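Nitrogenase molybdenum-iron protein beta chain (Clostridium pasteurianum, PDB 4WES) forms, together with the alpha chain, the nitrogenase molybdenum-iron protein that reduces dinitrogen to ammonium, and shares an [8Fe-7S] cluster with that chain. Local coordinates at residues T22-G27 with F150-Q155; A28-L33 with P176-P181; L107-G112 with H136-S141; G144-G149 with F409-M414. All coordinates share one frame; numbering follows the deposited sequence.

Contact 1: T22-G27 with F150-Q155. With CLF (Fe(8)-S(7) cluster), chain H.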
loop_
_atom_site.group_PDB
_atom_site.type_symbol
_atom_site.label_atom_id
_atom_site.label_comp_id
_atom_site.label_asym_id
_atom_site.label_seq_id
_atom_site.Cartn_x
_atom_site.Cartn_y
_atom_site.Cartn_z
ATOM N N THR B 22 0.242 23.966 10.693
ATOM C CA THR B 22 -0.749 24.453 11.621
ATOM C C THR B 22 -0.019 25.267 12.723
ATOM O O THR B 22 1.145 25.592 12.536
ATOM C CB THR B 22 -1.654 23.325 12.148
ATOM O OG1 THR B 22 -2.715 23.946 12.867
ATOM C CG2 THR B 22 -0.936 22.288 12.979
ATOM N N CYS B 23 -0.732 25.667 13.764
ATOM C CA CYS B 23 -0.143 26.599 14.735
ATOM C C CYS B 23 0.670 25.911 15.814
ATOM O O CYS B 23 0.562 24.706 16.087
ATOM C CB CYS B 23 -1.212 27.502 15.355
ATOM S SG CYS B 23 -2.624 26.669 16.131
ATOM N N GLN B 24 1.474 26.712 16.510
ATOM C CA GLN B 24 2.399 26.218 17.541
ATOM C C GLN B 24 1.814 25.240 18.570
ATOM O O GLN B 24 2.503 24.250 18.870
ATOM C CB GLN B 24 3.030 27.370 18.359
ATOM C CG GLN B 24 3.983 28.241 17.581
ATOM C CD GLN B 24 5.074 28.836 18.462
ATOM O OE1 GLN B 24 5.398 28.309 19.537
ATOM N NE2 GLN B 24 5.693 29.887 17.963
ATOM N N PRO B 25 0.657 25.522 19.189
ATOM C CA PRO B 25 0.356 24.773 20.417
ATOM C C PRO B 25 0.295 23.261 20.290
ATOM O O PRO B 25 0.726 22.575 21.220
ATOM C CB PRO B 25 -0.941 25.406 20.897
ATOM C CG PRO B 25 -0.845 26.851 20.388
ATOM C CD PRO B 25 -0.272 26.675 19.013
ATOM N N VAL B 26 -0.251 22.710 19.202
ATOM C CA VAL B 26 -0.291 21.246 19.132
ATOM C C VAL B 26 1.127 20.654 19.161
ATOM O O VAL B 26 1.304 19.526 19.637
ATOM C CB VAL B 26 -1.094 20.714 17.932
ATOM C CG1 VAL B 26 -0.375 20.895 16.598
ATOM C CG2 VAL B 26 -1.475 19.257 18.154
ATOM N N GLY B 27 2.106 21.364 18.621
ATOM C CA GLY B 27 3.477 20.870 18.699
ATOM C C GLY B 27 3.982 20.796 20.123
ATOM O O GLY B 27 4.698 19.872 20.481
ATOM N N PHE B 150 6.673 22.761 19.114
ATOM C CA PHE B 150 7.459 21.636 19.605
ATOM C C PHE B 150 8.811 22.146 20.122
ATOM O O PHE B 150 9.250 21.813 21.228
ATOM C CB PHE B 150 7.605 20.603 18.501
ATOM C CG PHE B 150 8.406 19.387 18.909
ATOM C CD1 PHE B 150 7.777 18.232 19.325
ATOM C CD2 PHE B 150 9.778 19.396 18.825
ATOM C CE1 PHE B 150 8.498 17.122 19.686
ATOM C CE2 PHE B 150 10.520 18.280 19.198
ATOM C CZ PHE B 150 9.872 17.130 19.590
ATOM N N ALA B 151 9.498 22.932 19.297
ATOM C CA ALA B 151 10.820 23.416 19.672
ATOM C C ALA B 151 10.787 24.187 20.963
ATOM O O ALA B 151 11.705 24.057 21.811
ATOM C CB ALA B 151 11.411 24.272 18.580
ATOM N N ASN B 152 9.779 25.035 21.113
ATOM C CA ASN B 152 9.616 25.847 22.309
ATOM C C ASN B 152 9.329 25.005 23.562
ATOM O O ASN B 152 9.914 25.238 24.631
ATOM C CB ASN B 152 8.510 26.904 22.092
ATOM C CG ASN B 152 8.979 28.049 21.251
ATOM O OD1 ASN B 152 10.168 28.360 21.210
ATOM N ND2 ASN B 152 8.064 28.685 20.561
ATOM N N MET B 153 8.517 23.969 23.439
ATOM C CA MET B 153 8.244 23.117 24.581
ATOM C C MET B 153 9.532 22.412 25.009
ATOM O O MET B 153 9.778 22.236 26.207
ATOM C CB MET B 153 7.146 22.093 24.260
ATOM C CG MET B 153 6.655 21.314 25.487
ATOM S SD MET B 153 5.566 22.248 26.599
ATOM C CE MET B 153 6.680 22.744 27.854
ATOM N N VAL B 154 10.346 21.968 24.046
ATOM C CA VAL B 154 11.623 21.328 24.415
ATOM C C VAL B 154 12.498 22.319 25.168
ATOM O O VAL B 154 13.139 21.971 26.181
ATOM C CB VAL B 154 12.329 20.749 23.173
ATOM C CG1 VAL B 154 13.656 20.147 23.537
ATOM C CG2 VAL B 154 11.454 19.698 22.489
ATOM N N GLN B 155 12.566 23.561 24.701
ATOM C CA GLN B 155 13.237 24.590 25.445
ATOM C C GLN B 155 12.698 24.746 26.861
ATOM O O GLN B 155 13.484 24.884 27.837
ATOM C CB GLN B 155 13.170 25.934 24.712
ATOM C CG GLN B 155 13.957 26.992 25.464
ATOM C CD GLN B 155 13.710 28.365 24.966
ATOM O OE1 GLN B 155 12.567 28.792 24.828
ATOM N NE2 GLN B 155 14.790 29.070 24.653
HETATM FE FE1 CLF H . -9.386 31.171 19.805
HETATM FE FE2 CLF H . -8.668 28.781 19.699
HETATM FE FE3 CLF H . -11.290 29.306 19.004
HETATM FE FE4 CLF H . -9.193 30.039 17.449
HETATM S S1 CLF H . -7.302 30.633 18.780
HETATM S S2A CLF H . -10.335 29.484 21.110
HETATM S S4A CLF H . -9.848 27.908 17.919
HETATM S S3A CLF H . -10.938 31.421 18.082
HETATM FE FE5 CLF H . -6.291 29.179 15.795
HETATM FE FE6 CLF H . -3.869 30.877 17.875
HETATM FE FE7 CLF H . -4.048 28.254 17.070
HETATM FE FE8 CLF H . -5.898 28.740 18.961
HETATM S S2B CLF H . -4.291 30.123 15.752
HETATM S S3B CLF H . -3.656 29.010 19.224
HETATM S S4B CLF H . -6.162 27.329 17.142
HETATM O O HOH W 1 7.960 31.353 19.194
#
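Gln24 and Asn152 tie the start of helix 24-33 to a middle turn of helix 146-161, beside the P-cluster, the [8Fe-7S] group held jointly with the alpha chain. Asn152 ND2 donates to Gln24 OE1 at 2.9 Å; the bond is bent, 142° at the hydrogen. OE1 lies near the amide plane of Asn152, ND2 is tilted 23° from the carbonyl plane of Gln24, and the two amides are twisted against each other. One water accepts from both Asn152 ND2 and Gln24 NE2, bridging the pair, and NE2 also bonds to Val143 O.

The backbones come close at Gly27, which has no side chain to hold them apart: its CA is 4.2 Å from Phe150 CA. Gly27 O receives a CA-H...O contact from Phe150 CA at 3.4 Å, with Phe150 CB 3.6 Å from the same oxygen. With CG anti to the backbone N (chi1 -180°), the Phe150 ring leads off toward Tyr30 and Ala31, further along helix 24-33.

At the head of this helix the chain reaches the cluster: Cys23 SG, just before it, binds iron FE7 at 2.3 Å, and Pro25 CG, in its first turn, sits 3.7 Å from sulfur S3B.

Contact 2: A28-L33 with P176-P181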
loop_
_atom_site.group_PDB
_atom_site.type_symbol
_atom_site.label_atom_id
_atom_site.label_comp_id
_atom_site.label_asym_id
_atom_site.label_seq_id
_atom_site.Cartn_x
_atom_site.Cartn_y
_atom_site.Cartn_z
ATOM N N ALA B 28 3.653 21.798 20.915
ATOM C CA ALA B 28 3.987 21.791 22.339
ATOM C C ALA B 28 3.220 20.704 23.083
ATOM O O ALA B 28 3.777 20.071 24.010
ATOM C CB ALA B 28 3.702 23.163 22.952
ATOM N N MET B 29 1.945 20.488 22.732
ATOM C CA MET B 29 1.149 19.437 23.336
ATOM C C MET B 29 1.780 18.065 23.048
ATOM O O MET B 29 1.885 17.225 23.955
ATOM C CB MET B 29 -0.285 19.545 22.801
ATOM C CG MET B 29 -1.250 18.575 23.422
ATOM S SD MET B 29 -2.943 18.722 22.821
ATOM C CE MET B 29 -3.411 20.312 23.520
ATOM N N TYR B 30 2.182 17.833 21.805
ATOM C CA TYR B 30 2.831 16.611 21.423
ATOM C C TYR B 30 4.132 16.395 22.203
ATOM O O TYR B 30 4.374 15.316 22.741
ATOM C CB TYR B 30 3.074 16.634 19.906
ATOM C CG TYR B 30 3.742 15.392 19.372
ATOM C CD1 TYR B 30 3.036 14.214 19.244
ATOM C CD2 TYR B 30 5.091 15.371 19.012
ATOM C CE1 TYR B 30 3.642 13.061 18.795
ATOM C CE2 TYR B 30 5.697 14.244 18.533
ATOM C CZ TYR B 30 4.979 13.070 18.421
ATOM O OH TYR B 30 5.545 11.889 18.008
ATOM N N ALA B 31 4.964 17.417 22.245
ATOM C CA ALA B 31 6.195 17.324 23.045
ATOM C C ALA B 31 5.911 16.971 24.490
ATOM O O ALA B 31 6.636 16.144 25.095
ATOM C CB ALA B 31 6.982 18.634 22.933
ATOM N N ALA B 32 4.922 17.620 25.095
ATOM C CA ALA B 32 4.583 17.367 26.465
ATOM C C ALA B 32 4.111 15.927 26.716
ATOM O O ALA B 32 4.404 15.332 27.753
ATOM C CB ALA B 32 3.537 18.346 26.945
ATOM N N LEU B 33 3.373 15.381 25.754
ATOM C CA LEU B 33 2.970 13.978 25.848
ATOM C C LEU B 33 4.175 13.029 25.766
ATOM O O LEU B 33 4.052 11.837 26.045
ATOM C CB LEU B 33 1.918 13.642 24.798
ATOM C CG LEU B 33 0.555 14.259 25.082
ATOM C CD1 LEU B 33 -0.381 14.076 23.890
ATOM C CD2 LEU B 33 -0.115 13.670 26.318
ATOM N N PRO B 176 14.778 14.147 19.175
ATOM C CA PRO B 176 14.504 13.485 17.908
ATOM C C PRO B 176 13.748 14.344 16.891
ATOM O O PRO B 176 13.473 13.883 15.792
ATOM C CB PRO B 176 13.675 12.287 18.332
ATOM C CG PRO B 176 12.893 12.807 19.492
ATOM C CD PRO B 176 13.894 13.660 20.249
ATOM N N GLY B 177 13.346 15.539 17.294
ATOM C CA GLY B 177 12.547 16.394 16.474
ATOM C C GLY B 177 11.073 16.011 16.453
ATOM O O GLY B 177 10.608 15.155 17.206
ATOM N N PHE B 178 10.327 16.700 15.577
ATOM C CA PHE B 178 8.891 16.486 15.445
ATOM C C PHE B 178 8.666 15.308 14.516
ATOM O O PHE B 178 8.293 15.452 13.351
ATOM C CB PHE B 178 8.196 17.772 15.002
ATOM C CG PHE B 178 6.709 17.644 14.938
ATOM C CD1 PHE B 178 5.969 17.497 16.070
ATOM C CD2 PHE B 178 6.020 17.599 13.697
ATOM C CE1 PHE B 178 4.558 17.348 16.009
ATOM C CE2 PHE B 178 4.658 17.452 13.668
ATOM C CZ PHE B 178 3.938 17.327 14.829
ATOM N N VAL B 179 8.916 14.126 15.056
ATOM C CA VAL B 179 8.793 12.867 14.376
ATOM C C VAL B 179 7.832 12.014 15.165
ATOM O O VAL B 179 7.573 12.293 16.335
ATOM C CB VAL B 179 10.140 12.151 14.146
ATOM C CG1 VAL B 179 11.077 13.040 13.329
ATOM C CG2 VAL B 179 10.803 11.773 15.458
ATOM N N GLY B 180 7.326 10.950 14.568
ATOM C CA GLY B 180 6.351 10.115 15.232
ATOM C C GLY B 180 6.953 9.134 16.215
ATOM O O GLY B 180 8.163 8.887 16.214
ATOM N N PRO B 181 6.112 8.518 17.034
ATOM C CA PRO B 181 6.590 7.519 18.004
ATOM C C PRO B 181 7.324 6.369 17.344
ATOM O O PRO B 181 8.259 5.833 17.946
ATOM C CB PRO B 181 5.315 7.105 18.745
ATOM C CG PRO B 181 4.182 7.488 17.837
ATOM C CD PRO B 181 4.652 8.711 17.113
#
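Tyr30 carries the helix side of this contact, laying its ring against Phe178 and its hydroxyl against the backbone that follows. The tight part is at the phenol end. Tyr30 OH donates to Val179 O at 2.7 Å, tilted 17° from the carbonyl plane, and Val179 O lies at the edge of the tyrosine ring, near its plane. Gly180 CA and Pro181 CD each lie 3.4 Å from Tyr30 OH. The buried hydroxyl thus has two hydrogen-bonding partners, Val179 O and Thr204 OG1, with Gly180 CA and Pro181 CD packed against it. The ring gets there because CG stands anti to the backbone N of Tyr30 (chi1 -179°), which carries the phenol toward the loop.

Residues 176-181 form the loop between strand 172-175, in a parallel sheet, and helix 181-193: the strand-loop-helix turn of an alpha/beta domain. Phe178 is the centre of an inverse gamma turn, closed by a weak bond from Val179 N to Gly177 O, and Gly180 is the N-cap of the helix.

Lower on the tyrosine ring the fit is an offset edge-to-face pair. Phe178 presents the CD1-CE1 edge to the Tyr30 face, centroids 5.3 Å apart and planes at 76°, with Phe178 CE1 3.6 Å from Tyr30 CD2. The looser side belongs to the loop: Phe178 and Gly180 keep partial exposure, and the CB of Val179 is directed away from the helix. Phe178 goes on to meet the rings of His146 and Phe411.

Contact 3: L107-G112 with H136-S141. With CLF (Fe(8)-S(7) cluster), chain H.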
loop_
_atom_site.group_PDB
_atom_site.type_symbol
_atom_site.label_atom_id
_atom_site.label_comp_id
_atom_site.label_asym_id
_atom_site.label_seq_id
_atom_site.Cartn_x
_atom_site.Cartn_y
_atom_site.Cartn_z
ATOM N N LEU B 107 -4.250 33.973 22.196
ATOM C CA LEU B 107 -5.007 34.825 23.111
ATOM C C LEU B 107 -4.137 35.255 24.288
ATOM O O LEU B 107 -4.001 36.456 24.571
ATOM C CB LEU B 107 -6.213 34.071 23.643
ATOM C CG LEU B 107 -7.104 34.831 24.611
ATOM C CD1 LEU B 107 -7.518 36.211 24.099
ATOM C CD2 LEU B 107 -8.318 34.017 24.994
ATOM N N SER B 108 -3.553 34.287 24.998
ATOM C CA SER B 108 -2.765 34.657 26.163
ATOM C C SER B 108 -1.499 35.420 25.769
ATOM O O SER B 108 -1.043 36.276 26.541
ATOM C CB SER B 108 -2.488 33.430 27.018
ATOM O OG SER B 108 -2.047 32.325 26.239
ATOM N N GLU B 109 -0.925 35.139 24.607
ATOM C CA GLU B 109 0.235 35.867 24.142
ATOM C C GLU B 109 -0.144 37.313 23.746
ATOM O O GLU B 109 0.590 38.262 24.058
ATOM C CB GLU B 109 0.908 35.123 23.006
ATOM C CG GLU B 109 1.543 33.794 23.457
ATOM C CD GLU B 109 2.708 33.976 24.415
ATOM O OE1 GLU B 109 3.412 34.983 24.294
ATOM O OE2 GLU B 109 2.879 33.135 25.306
ATOM N N THR B 110 -1.286 37.497 23.085
ATOM C CA THR B 110 -1.734 38.852 22.727
ATOM C C THR B 110 -1.954 39.670 24.019
ATOM O O THR B 110 -1.626 40.858 24.080
ATOM C CB THR B 110 -2.998 38.825 21.855
ATOM O OG1 THR B 110 -2.690 38.204 20.611
ATOM C CG2 THR B 110 -3.504 40.222 21.606
ATOM N N LEU B 111 -2.501 39.010 25.032
ATOM C CA LEU B 111 -2.748 39.647 26.334
ATOM C C LEU B 111 -1.511 39.881 27.171
ATOM O O LEU B 111 -1.580 40.639 28.153
ATOM C CB LEU B 111 -3.738 38.808 27.150
ATOM C CG LEU B 111 -5.176 38.805 26.631
ATOM C CD1 LEU B 111 -6.002 37.726 27.324
ATOM C CD2 LEU B 111 -5.849 40.147 26.806
ATOM N N GLY B 112 -0.401 39.227 26.828
ATOM C CA GLY B 112 0.836 39.362 27.586
ATOM C C GLY B 112 0.786 38.694 28.927
ATOM O O GLY B 112 1.449 39.139 29.861
ATOM N N HIS B 136 6.495 25.586 31.926
ATOM C CA HIS B 136 5.800 26.272 30.829
ATOM C C HIS B 136 6.732 26.605 29.683
ATOM O O HIS B 136 7.961 26.675 29.841
ATOM C CB HIS B 136 5.117 27.578 31.286
ATOM C CG HIS B 136 5.984 28.791 31.186
ATOM N ND1 HIS B 136 6.982 29.106 32.092
ATOM C CD2 HIS B 136 5.993 29.765 30.259
ATOM C CE1 HIS B 136 7.568 30.228 31.718
ATOM N NE2 HIS B 136 6.991 30.644 30.604
ATOM N N THR B 137 6.111 26.831 28.523
ATOM C CA THR B 137 6.708 27.552 27.424
ATOM C C THR B 137 5.694 28.567 26.891
ATOM O O THR B 137 4.560 28.586 27.333
ATOM C CB THR B 137 7.216 26.630 26.307
ATOM O OG1 THR B 137 7.947 27.395 25.356
ATOM C CG2 THR B 137 6.101 25.908 25.637
ATOM N N ASN B 138 6.158 29.433 25.994
ATOM C CA ASN B 138 5.310 30.425 25.323
ATOM C C ASN B 138 5.235 30.078 23.852
ATOM O O ASN B 138 6.275 29.931 23.185
ATOM C CB ASN B 138 5.887 31.842 25.502
ATOM C CG ASN B 138 5.894 32.270 26.948
ATOM O OD1 ASN B 138 6.871 32.023 27.693
ATOM N ND2 ASN B 138 4.802 32.876 27.387
ATOM N N THR B 139 4.022 29.929 23.352
ATOM C CA THR B 139 3.755 29.397 22.008
ATOM C C THR B 139 2.753 30.258 21.234
ATOM O O THR B 139 1.654 29.818 20.913
ATOM C CB THR B 139 3.291 27.933 22.114
ATOM O OG1 THR B 139 2.250 27.802 23.085
ATOM C CG2 THR B 139 4.437 27.034 22.514
ATOM N N PRO B 140 3.153 31.490 20.904
ATOM C CA PRO B 140 2.277 32.341 20.086
ATOM C C PRO B 140 2.023 31.764 18.715
ATOM O O PRO B 140 2.941 31.523 17.949
ATOM C CB PRO B 140 3.050 33.643 19.983
ATOM C CG PRO B 140 4.493 33.252 20.140
ATOM C CD PRO B 140 4.459 32.111 21.146
ATOM N N SER B 141 0.751 31.580 18.388
ATOM C CA SER B 141 0.402 30.891 17.149
ATOM C C SER B 141 0.622 31.726 15.892
ATOM O O SER B 141 0.630 31.182 14.771
ATOM C CB SER B 141 -1.040 30.416 17.189
ATOM O OG SER B 141 -1.917 31.384 17.672
HETATM FE FE1 CLF H . -9.386 31.171 19.805
HETATM FE FE2 CLF H . -8.668 28.781 19.699
HETATM FE FE3 CLF H . -11.290 29.306 19.004
HETATM FE FE4 CLF H . -9.193 30.039 17.449
HETATM S S1 CLF H . -7.302 30.633 18.780
HETATM S S2A CLF H . -10.335 29.484 21.110
HETATM S S4A CLF H . -9.848 27.908 17.919
HETATM S S3A CLF H . -10.938 31.421 18.082
HETATM FE FE5 CLF H . -6.291 29.179 15.795
HETATM FE FE6 CLF H . -3.869 30.877 17.875
HETATM FE FE7 CLF H . -4.048 28.254 17.070
HETATM FE FE8 CLF H . -5.898 28.740 18.961
HETATM S S2B CLF H . -4.291 30.123 15.752
HETATM S S3B CLF H . -3.656 29.010 19.224
HETATM S S4B CLF H . -6.162 27.329 17.142
#
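Glu109 and Pro140 mark the closest approach of the two backbones, their CA atoms 5.7 Å apart. Residues 107-111 belong to the short helix 106-111, which ends in a Schellman motif at Gly112, where phi turns positive. Residues 136-141 leave strand 133-136 of a parallel sheet without regular structure and run past the helix on their way to Ser141.

Glu109 does nearly all the work on the helix side. Its CG lies against the proline, 3.7 Å from Pro140 CA, and the bend at chi2 (-66°) turns the carboxylate toward Asn138. There Asn138 ND2 donates to Glu109 OE2 at 2.8 Å, nearly straight at 166°. The oxygen uses its syn lone pair and lies in the amide plane, although carboxylate and amide stand 87° apart. On the far side of that amide, His136 NE2 makes a weak bond to Asn138 OD1.

Each segment also leads to the P-cluster: Ser141 OG, in one of two conformers, is 2.0 Å from iron FE6, and Cys106, the residue just before Leu107, is also a cluster ligand. The alternative positions of Ser141 are consistent with the redox-dependent serine ligation known for P-clusters. Glu109 OE2 has a second partner in Thr104 OG1; the amide proton donated by Asn138 would favour a charged carboxylate beside the two cluster-ligating segments.

Contact 4: G144-G149 with F409-M414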
loop_
_atom_site.group_PDB
_atom_site.type_symbol
_atom_site.label_atom_id
_atom_site.label_comp_id
_atom_site.label_asym_id
_atom_site.label_seq_id
_atom_site.Cartn_x
_atom_site.Cartn_y
_atom_site.Cartn_z
ATOM N N GLY B 144 5.667 31.300 13.472
ATOM C CA GLY B 144 6.101 29.947 13.124
ATOM C C GLY B 144 4.955 29.015 12.856
ATOM O O GLY B 144 3.968 29.400 12.218
ATOM N N SER B 145 5.105 27.777 13.303
ATOM C CA SER B 145 4.150 26.714 13.086
ATOM C C SER B 145 4.178 25.774 14.279
ATOM O O SER B 145 4.860 25.990 15.271
ATOM C CB SER B 145 4.476 25.926 11.827
ATOM O OG SER B 145 5.660 25.144 12.055
ATOM N N HIS B 146 3.430 24.675 14.145
ATOM C CA HIS B 146 3.466 23.601 15.129
ATOM C C HIS B 146 4.888 23.094 15.357
ATOM O O HIS B 146 5.207 22.632 16.475
ATOM C CB HIS B 146 2.534 22.467 14.677
ATOM C CG HIS B 146 2.914 21.867 13.375
ATOM N ND1 HIS B 146 2.714 22.503 12.169
ATOM C CD2 HIS B 146 3.527 20.692 13.100
ATOM C CE1 HIS B 146 3.203 21.738 11.216
ATOM N NE2 HIS B 146 3.685 20.629 11.751
ATOM N N VAL B 147 5.772 23.159 14.365
ATOM C CA VAL B 147 7.158 22.748 14.565
ATOM C C VAL B 147 7.817 23.658 15.606
ATOM O O VAL B 147 8.542 23.203 16.510
ATOM C CB VAL B 147 7.918 22.787 13.239
ATOM C CG1 VAL B 147 9.409 22.553 13.448
ATOM C CG2 VAL B 147 7.305 21.751 12.254
ATOM N N THR B 148 7.587 24.956 15.482
ATOM C CA THR B 148 8.124 25.932 16.427
ATOM C C THR B 148 7.574 25.685 17.812
ATOM O O THR B 148 8.279 25.861 18.821
ATOM C CB THR B 148 7.752 27.341 15.954
ATOM O OG1 THR B 148 7.730 27.414 14.528
ATOM C CG2 THR B 148 8.700 28.367 16.522
ATOM N N GLY B 149 6.311 25.289 17.918
ATOM C CA GLY B 149 5.709 24.974 19.194
ATOM C C GLY B 149 6.388 23.802 19.890
ATOM O O GLY B 149 6.656 23.841 21.109
ATOM N N PHE B 409 2.614 11.036 4.325
ATOM C CA PHE B 409 3.869 11.274 5.046
ATOM C C PHE B 409 3.691 12.491 5.924
ATOM O O PHE B 409 3.012 13.446 5.534
ATOM C CB PHE B 409 4.955 11.515 3.986
ATOM C CG PHE B 409 6.332 11.797 4.520
ATOM C CD1 PHE B 409 7.231 10.779 4.681
ATOM C CD2 PHE B 409 6.718 13.076 4.799
ATOM C CE1 PHE B 409 8.521 11.043 5.148
ATOM C CE2 PHE B 409 7.995 13.350 5.256
ATOM C CZ PHE B 409 8.894 12.338 5.438
ATOM N N GLY B 410 4.271 12.479 7.111
ATOM C CA GLY B 410 4.251 13.651 7.975
ATOM C C GLY B 410 2.996 13.749 8.801
ATOM O O GLY B 410 2.552 12.773 9.392
ATOM N N PHE B 411 2.437 14.958 8.895
ATOM C CA PHE B 411 1.430 15.264 9.908
ATOM C C PHE B 411 0.455 16.318 9.405
ATOM O O PHE B 411 0.917 17.335 8.881
ATOM C CB PHE B 411 2.138 15.803 11.171
ATOM C CG PHE B 411 1.196 16.273 12.256
ATOM C CD1 PHE B 411 0.606 15.390 13.102
ATOM C CD2 PHE B 411 0.952 17.606 12.436
ATOM C CE1 PHE B 411 -0.271 15.831 14.091
ATOM C CE2 PHE B 411 0.115 18.064 13.405
ATOM C CZ PHE B 411 -0.523 17.179 14.218
ATOM N N PRO B 412 -0.839 16.136 9.638
ATOM C CA PRO B 412 -1.482 14.927 10.160
ATOM C C PRO B 412 -1.879 13.954 9.052
ATOM O O PRO B 412 -2.280 14.371 7.964
ATOM C CB PRO B 412 -2.723 15.488 10.866
ATOM C CG PRO B 412 -3.076 16.670 10.088
ATOM C CD PRO B 412 -1.806 17.246 9.513
ATOM N N ILE B 413 -1.776 12.662 9.379
ATOM C CA ILE B 413 -2.283 11.581 8.542
ATOM C C ILE B 413 -3.468 11.025 9.316
ATOM O O ILE B 413 -3.280 10.388 10.358
ATOM C CB ILE B 413 -1.228 10.494 8.278
ATOM C CG1 ILE B 413 0.017 11.081 7.586
ATOM C CG2 ILE B 413 -1.843 9.391 7.466
ATOM C CD1 ILE B 413 1.170 10.100 7.558
ATOM N N MET B 414 -4.678 11.289 8.815
ATOM C CA MET B 414 -5.907 11.093 9.599
ATOM C C MET B 414 -6.847 10.083 8.943
ATOM O O MET B 414 -7.967 9.938 9.433
ATOM C CB MET B 414 -6.652 12.416 9.779
ATOM C CG MET B 414 -5.794 13.446 10.499
ATOM S SD MET B 414 -6.608 15.007 10.812
ATOM C CE MET B 414 -6.737 15.691 9.163
#
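His146 and Phe411 meet ring to ring, and that one pair makes the whole contact. The aromatic group is loose: the rings meet obliquely, centroids 5.6 Å apart and planes inclined by 40°. Phe411 CD2 sits 4.1 Å from His146 CD2, and NE2 of the same imidazole is equally near, the two side chains running antiparallel alongside each other. His146 holds CG between its backbone N and carbonyl carbon (chi1 61°), which swings the imidazole across from the helix start. Pro412 CB lies near the rim of one face of the phenylalanine. Phe178 touches both rings, edge-to-face with Phe411.

Hydrogen bonds fix the imidazole on either nitrogen: ND1 pairs with Thr22 N and NE2 with Asp320 OD2. Since a backbone N-H can only donate, ND1 is the acceptor, and the proton probably sits on NE2.

The helix side is a capping box at the start of helix 146-161. Ser145, the N-cap, accepts from Val147 N at its OG over 3.0 Å, and Ser145 N gives a nearly straight bond, 167°, to Thr148 OG1 at 2.9 Å. Ser145 OG also bonds to Thr345 OG1.

Backbone bonds of Phe409 with Ser391 and of Pro412 with Thr393, together with a cis peptide before Pro412, shape the other partner, a loop after strand 406-408 of the five-stranded parallel sheet. Phe411 O also takes a hydrogen bond from Asn392 ND2. Further along, Met414 packs on Val456 of the second beta subunit.

Overall arrangement
From the N terminus, helix 24-33 supplies contact 1 and then contact 2, so two loops open within one helix. Contact 3 opens and closes within both, joining helix 106-111 to the loop after strand 133-136. Contact 4 opens next, at the start of helix 146-161. Contact 1 then closes on that same helix, before contact 2 closes ahead of helix 181-193, so contacts 1 and 2 cross each other and contact 4 crosses both, following contact 3 in series. Its far end, after strand 406-408, brings in the C-terminal parallel sheet. Contacts 1 and 3 both reach the P-cluster, while contacts 2 and 4 meet through Phe178, tying the three sheet regions around helices 24-33 and 146-161.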